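Local coordinates for protein transcriptional regulator (Streptococcus dysgalactiae, PDB 4YV9) that probably regulates transcription by binding DNA through a helix-turn-helix domain and SHP pheromone peptides through its C-terminal repeat domain, as a quorum-sensing receptor, at residues B[8-11]-B[12-15]; B[106-109]-B[110-114]. One frame throughout, in Å; residues are numbered along the deposited sequence.

Contact 1 of 2, residues B[8-11]-B[12-15]; sequences TLRR and LRQG. With SO4 (sulfate ion), chain M.
Arg10 and Gln14 meet one turn apart in a local, within-helix contact on the first helix of the DNA-binding domain, helix 6-15, where Arg13 and Gln14 also hold a sulfate ion. Between 8-11 and 12-15 the backbone is regular α-helix, with Leu12 N bonding to Thr8 O and the three following amides repeating the i to i+4 pattern. Gln14 lays its amide across the extended Arg10 chain: Gln14 OE1 is 3.6 Å from Arg10 CG and lies at the edge of the guanidinium, the two planes standing 81° apart. The other end of the same amide turns to the anion, Gln14 NE2 donating to sulfate O1 over 2.7 Å. Arg13 NH2 grips sulfate O1 as well, by a nearly straight bond of 2.7 Å, while Arg13 NH1 reaches sulfate O3 at 3.0 Å. A bend at chi3 (62°) turns the guanidinium so that the sulfate sits at its edge.

This is the opening helix of a helix-turn-helix domain, and Arg13 ties it to its neighbours through a salt bridge to Glu37 and a bond to Val18 O. The sulfate, probably from the crystallisation liquor, may mimic a DNA phosphate. On the face turned to helix 59-66, Thr8 and Leu12 run side by side, Thr8 CG2 3.8 Å from Leu12 CD1, and both rest on Phe62 and Thr65. Arg11 bonds to Thr65 and, through NH1, to Gln139 of the second subunit.

Contact 2 of 2, residues B[106-109]-B[110-114]; sequences STMI and KAILS
Four successive backbone bonds, from the amides of Lys110, Ala111, Ile112 and Leu113 to the carbonyls four residues earlier, make 106-109 and 110-114 one continuous α-helical stretch of helix 103-113. The side-chain meeting on it is that of Met108, present as selenomethionine, with Ile112 one turn on. Their chains cross at a slant, and the terminal methyls make the touch: Met108 CE lies 3.4 Å from Ile112 CD1, tighter than usual for two carbons. Met108 CG is also near, 3.9 Å from the same Ile112 CD1. With CG anti to the backbone N (chi1 177°), the extended chain of Met108 runs on through the selenium, and its terminal CE comes up against the isoleucine. Ile112 has its CG1 beside its own backbone N, and this branch passes the carbonyl of the previous turn, with CG1 3.4 Å from Met108 O.

Lys110 follows a similar course at its base, its CG 3.2 Å from Ser106 O, before its extended chain leads away to a salt bridge with Glu126. Farther along, Ser114 OG donates to Ala111 O over a short 2.5 Å, a side-chain hydroxyl bonding to the carbonyl three residues back.

Flanking helices cover the apolar faces: Met108 packs on Ile146 and Leu147 of helix 142-151 and on Leu77 of helix 72-85, whereas Ile109 meets Leu76 of helix 72-85 and Leu96 of helix 89-98. Ile112 also touches a modified side chain of the bound peptide, placing this face at the ligand site. A helix packed between neighbours in an all-helical array, one face turned to a bound peptide, is consistent with the TPR-like C-terminal domain of Rgg proteins.

Overall arrangement
Contact 1 (8-11 with 12-15) and contact 2 (106-109 with 110-114) show how the same local rule, side chains one helical turn apart, serves two different domains. Their centres are 42 Å apart and their nearest atoms about 29 Å, so they do not touch. Contact 1 belongs to the helix-turn-helix domain and meets both a sulfate and the second subunit; its centre lies about 31 Å from the centre of the chain. The centre of contact 2 is nearer, about 17 Å from that point, and one of its residues touches the bound peptide. Any influence of the peptide on helix 6-15 would probably have to pass through intervening parts of the structure.

Contact 1 of 2, residues B[8-11]-B[12-15]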
ATOM      1  N   THR B   8      -7.793  23.212  -4.152  1.00 54.53           N
ATOM      2  CA  THR B   8      -7.837  21.957  -3.428  1.00 55.35           C
ATOM      3  C   THR B   8      -7.452  22.171  -1.966  1.00 46.63           C
ATOM      4  O   THR B   8      -8.091  21.633  -1.065  1.00 44.34           O
ATOM      5  CB  THR B   8      -6.929  20.921  -4.075  1.00 52.69           C
ATOM      6  OG1 THR B   8      -7.337  20.733  -5.439  1.00 58.10           O
ATOM      7  CG2 THR B   8      -7.021  19.604  -3.323  1.00 52.30           C
ATOM      8  N   LEU B   9      -6.419  22.972  -1.719  1.00 43.99           N
ATOM      9  CA  LEU B   9      -6.081  23.340  -0.343  1.00 39.84           C
ATOM     10  C   LEU B   9      -7.279  23.942   0.397  1.00 42.71           C
ATOM     11  O   LEU B   9      -7.601  23.554   1.522  1.00 37.51           O
ATOM     12  CB  LEU B   9      -4.919  24.341  -0.306  1.00 38.61           C
ATOM     13  CG  LEU B   9      -4.623  24.806   1.126  1.00 38.52           C
ATOM     14  CD1 LEU B   9      -4.173  23.617   1.973  1.00 40.84           C
ATOM     15  CD2 LEU B   9      -3.584  25.918   1.166  1.00 43.00           C
ATOM     16  N   ARG B  10      -7.929  24.905  -0.239  1.00 41.34           N
ATOM     17  CA  ARG B  10      -9.110  25.542   0.332  1.00 42.10           C
ATOM     18  C   ARG B  10     -10.171  24.517   0.706  1.00 41.23           C
ATOM     19  O   ARG B  10     -10.722  24.563   1.798  1.00 39.70           O
ATOM     20  CB  ARG B  10      -9.693  26.555  -0.653  1.00 43.61           C
ATOM     21  CG  ARG B  10     -11.014  27.177  -0.229  1.00 58.72           C
ATOM     22  CD  ARG B  10     -11.504  28.147  -1.309  1.00 63.79           C
ATOM     23  NE  ARG B  10     -12.953  28.341  -1.280  1.00 78.68           N
ATOM     24  CZ  ARG B  10     -13.620  29.160  -2.092  1.00 87.28           C
ATOM     25  NH1 ARG B  10     -12.969  29.870  -3.006  1.00 93.04           N
ATOM     26  NH2 ARG B  10     -14.939  29.269  -1.994  1.00 88.17           N
ATOM     27  N   ARG B  11     -10.466  23.614  -0.226  1.00 44.41           N
ATOM     28  CA  ARG B  11     -11.476  22.589  -0.009  1.00 46.40           C
ATOM     29  C   ARG B  11     -11.108  21.682   1.159  1.00 44.32           C
ATOM     30  O   ARG B  11     -11.935  21.373   2.008  1.00 45.36           O
ATOM     31  CB  ARG B  11     -11.664  21.750  -1.273  1.00 52.06           C
ATOM     32  CG  ARG B  11     -12.704  20.647  -1.138  1.00 58.99           C
ATOM     33  CD  ARG B  11     -12.976  19.960  -2.472  1.00 73.02           C
ATOM     34  NE  ARG B  11     -11.798  19.278  -3.000  1.00 75.54           N
ATOM     35  CZ  ARG B  11     -11.449  18.034  -2.684  1.00 79.71           C
ATOM     36  NH1 ARG B  11     -12.187  17.327  -1.834  1.00 79.98           N
ATOM     37  NH2 ARG B  11     -10.358  17.497  -3.216  1.00 80.11           N
ATOM     38  N   LEU B  12      -9.864  21.240   1.194  1.00 41.66           N
ATOM     39  CA  LEU B  12      -9.450  20.329   2.254  1.00 45.62           C
ATOM     40  C   LEU B  12      -9.450  21.031   3.619  1.00 42.30           C
ATOM     41  O   LEU B  12      -9.903  20.477   4.620  1.00 38.64           O
ATOM     42  CB  LEU B  12      -8.079  19.746   1.931  1.00 42.07           C
ATOM     43  CG  LEU B  12      -8.073  18.791   0.738  1.00 49.15           C
ATOM     44  CD1 LEU B  12      -6.658  18.525   0.280  1.00 56.63           C
ATOM     45  CD2 LEU B  12      -8.754  17.488   1.099  1.00 54.01           C
ATOM     46  N   ARG B  13      -8.969  22.267   3.641  1.00 38.13           N
ATOM     47  CA  ARG B  13      -8.932  23.061   4.869  1.00 36.99           C
ATOM     48  C   ARG B  13     -10.319  23.383   5.428  1.00 40.39           C
ATOM     49  O   ARG B  13     -10.580  23.167   6.609  1.00 40.33           O
ATOM     50  CB  ARG B  13      -8.177  24.372   4.638  1.00 38.71           C
ATOM     51  CG  ARG B  13      -8.298  25.326   5.812  1.00 36.52           C
ATOM     52  CD  ARG B  13      -7.781  26.748   5.511  1.00 35.15           C
ATOM     53  NE  ARG B  13      -8.506  27.434   4.439  1.00 32.22           N
ATOM     54  CZ  ARG B  13      -9.666  28.071   4.590  1.00 39.73           C
ATOM     55  NH1 ARG B  13     -10.261  28.111   5.778  1.00 38.21           N
ATOM     56  NH2 ARG B  13     -10.235  28.670   3.546  1.00 43.12           N
ATOM     57  N   GLN B  14     -11.197  23.923   4.586  1.00 37.54           N
ATOM     58  CA  GLN B  14     -12.585  24.134   4.985  1.00 37.61           C
ATOM     59  C   GLN B  14     -13.243  22.814   5.370  1.00 42.63           C
ATOM     60  O   GLN B  14     -14.051  22.759   6.297  1.00 46.63           O
ATOM     61  CB  GLN B  14     -13.373  24.817   3.866  1.00 47.11           C
ATOM     62  CG  GLN B  14     -12.877  26.237   3.570  1.00 45.43           C
ATOM     63  CD  GLN B  14     -13.620  26.889   2.420  1.00 50.86           C
ATOM     64  OE1 GLN B  14     -14.075  26.216   1.504  1.00 47.32           O
ATOM     65  NE2 GLN B  14     -13.748  28.208   2.467  1.00 53.79           N
ATOM     66  N   GLY B  15     -12.883  21.752   4.664  1.00 40.23           N
ATOM     67  CA  GLY B  15     -13.428  20.436   4.937  1.00 42.33           C
ATOM     68  C   GLY B  15     -13.086  19.928   6.331  1.00 44.05           C
ATOM     69  O   GLY B  15     -13.801  19.086   6.884  1.00 43.04           O
TER
HETATM   70  S   SO4 M 301     -13.313  29.981   5.473  1.00 80.69           S
HETATM   71  O1  SO4 M 301     -12.520  29.829   4.257  1.00 70.82           O
HETATM   72  O2  SO4 M 301     -14.314  28.918   5.566  1.00 85.79           O
HETATM   73  O3  SO4 M 301     -12.444  29.906   6.648  1.00 87.56           O
HETATM   74  O4  SO4 M 301     -13.984  31.277   5.443  1.00 82.42           O

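Contact 2 of 2, residues B[106-109]-B[110-114]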
ATOM      1  N   SER B 106       9.804   1.478 -24.513  1.00 50.36           N
ATOM      2  CA  SER B 106       9.429   0.711 -25.696  1.00 49.36           C
ATOM      3  C   SER B 106       9.956  -0.701 -25.546  1.00 43.72           C
ATOM      4  O   SER B 106       9.286  -1.643 -25.947  1.00 46.51           O
ATOM      5  CB  SER B 106       9.928   1.370 -26.986  1.00 54.82           C
ATOM      6  OG  SER B 106      11.325   1.572 -26.968  1.00 58.74           O
ATOM      7  N   THR B 107      11.137  -0.854 -24.943  1.00 39.73           N
ATOM      8  CA  THR B 107      11.667  -2.185 -24.660  1.00 40.04           C
ATOM      9  C   THR B 107      10.673  -2.959 -23.791  1.00 38.51           C
ATOM     10  O   THR B 107      10.406  -4.132 -24.035  1.00 42.25           O
ATOM     11  CB  THR B 107      13.056  -2.136 -23.961  1.00 44.12           C
ATOM     12  OG1 THR B 107      14.064  -1.767 -24.917  1.00 43.80           O
ATOM     13  CG2 THR B 107      13.399  -3.508 -23.383  1.00 38.24           C
HETATM   14  N   MSE B 108      10.101  -2.282 -22.800  1.00 39.24           N
HETATM   15  CA  MSE B 108       9.055  -2.874 -21.976  1.00 45.08           C
HETATM   16  C   MSE B 108       7.735  -3.157 -22.722  1.00 45.37           C
HETATM   17  O   MSE B 108       7.063  -4.157 -22.459  1.00 41.51           O
HETATM   18  CB  MSE B 108       8.765  -1.964 -20.785  1.00 44.90           C
HETATM   19  CG  MSE B 108       7.650  -2.473 -19.938  1.00 46.05           C
HETATM   20 SE   MSE B 108       7.143  -1.256 -18.466  1.00 57.93          SE
HETATM   21  CE  MSE B 108       5.398  -2.005 -18.229  1.00 49.86           C
ATOM     22  N   ILE B 109       7.349  -2.257 -23.617  1.00 43.44           N
ATOM     23  CA  ILE B 109       6.136  -2.456 -24.423  1.00 48.25           C
ATOM     24  C   ILE B 109       6.281  -3.682 -25.327  1.00 43.18           C
ATOM     25  O   ILE B 109       5.342  -4.466 -25.487  1.00 51.15           O
ATOM     26  CB  ILE B 109       5.816  -1.224 -25.278  1.00 47.28           C
ATOM     27  CG1 ILE B 109       5.488  -0.037 -24.378  1.00 48.99           C
ATOM     28  CG2 ILE B 109       4.607  -1.487 -26.183  1.00 47.38           C
ATOM     29  CD1 ILE B 109       5.401   1.281 -25.116  1.00 52.42           C
ATOM     30  N   LYS B 110       7.473  -3.851 -25.895  1.00 42.87           N
ATOM     31  CA  LYS B 110       7.774  -5.020 -26.722  1.00 45.69           C
ATOM     32  C   LYS B 110       7.704  -6.305 -25.903  1.00 41.25           C
ATOM     33  O   LYS B 110       7.198  -7.323 -26.376  1.00 43.86           O
ATOM     34  CB  LYS B 110       9.156  -4.891 -27.370  1.00 44.79           C
ATOM     35  CG  LYS B 110       9.292  -3.715 -28.338  1.00 47.65           C
ATOM     36  CD  LYS B 110      10.640  -3.740 -29.056  1.00 44.17           C
ATOM     37  CE  LYS B 110      10.876  -2.461 -29.838  1.00 47.68           C
ATOM     38  NZ  LYS B 110      12.159  -2.525 -30.603  1.00 47.27           N
ATOM     39  N   ALA B 111       8.219  -6.256 -24.678  1.00 43.07           N
ATOM     40  CA  ALA B 111       8.194  -7.421 -23.791  1.00 45.01           C
ATOM     41  C   ALA B 111       6.760  -7.839 -23.500  1.00 47.99           C
ATOM     42  O   ALA B 111       6.425  -9.019 -23.536  1.00 49.18           O
ATOM     43  CB  ALA B 111       8.930  -7.124 -22.483  1.00 39.93           C
ATOM     44  N   ILE B 112       5.918  -6.859 -23.204  1.00 47.60           N
ATOM     45  CA  ILE B 112       4.525  -7.134 -22.870  1.00 54.39           C
ATOM     46  C   ILE B 112       3.782  -7.617 -24.094  1.00 55.13           C
ATOM     47  O   ILE B 112       3.042  -8.602 -24.042  1.00 62.66           O
ATOM     48  CB  ILE B 112       3.814  -5.886 -22.305  1.00 52.81           C
ATOM     49  CG1 ILE B 112       4.353  -5.560 -20.922  1.00 56.57           C
ATOM     50  CG2 ILE B 112       2.303  -6.101 -22.250  1.00 53.05           C
ATOM     51  CD1 ILE B 112       4.157  -4.112 -20.534  1.00 57.95           C
ATOM     52  N   LEU B 113       3.989  -6.912 -25.199  1.00 57.16           N
ATOM     53  CA  LEU B 113       3.342  -7.243 -26.463  1.00 55.30           C
ATOM     54  C   LEU B 113       3.693  -8.645 -26.952  1.00 55.81           C
ATOM     55  O   LEU B 113       2.885  -9.285 -27.630  1.00 55.01           O
ATOM     56  CB  LEU B 113       3.714  -6.210 -27.530  1.00 56.77           C
ATOM     57  CG  LEU B 113       3.305  -6.479 -28.977  1.00 65.70           C
ATOM     58  CD1 LEU B 113       1.807  -6.606 -29.083  1.00 56.26           C
ATOM     59  CD2 LEU B 113       3.816  -5.371 -29.870  1.00 64.85           C
ATOM     60  N   SER B 114       4.891  -9.123 -26.619  1.00 51.92           N
ATOM     61  CA  SER B 114       5.319 -10.463 -27.029  1.00 56.22           C
ATOM     62  C   SER B 114       4.464 -11.558 -26.393  1.00 66.77           C
ATOM     63  O   SER B 114       4.427 -12.686 -26.888  1.00 63.59           O
ATOM     64  CB  SER B 114       6.785 -10.706 -26.671  1.00 53.49           C
ATOM     65  OG  SER B 114       6.943 -10.784 -25.267  1.00 67.58           O
TER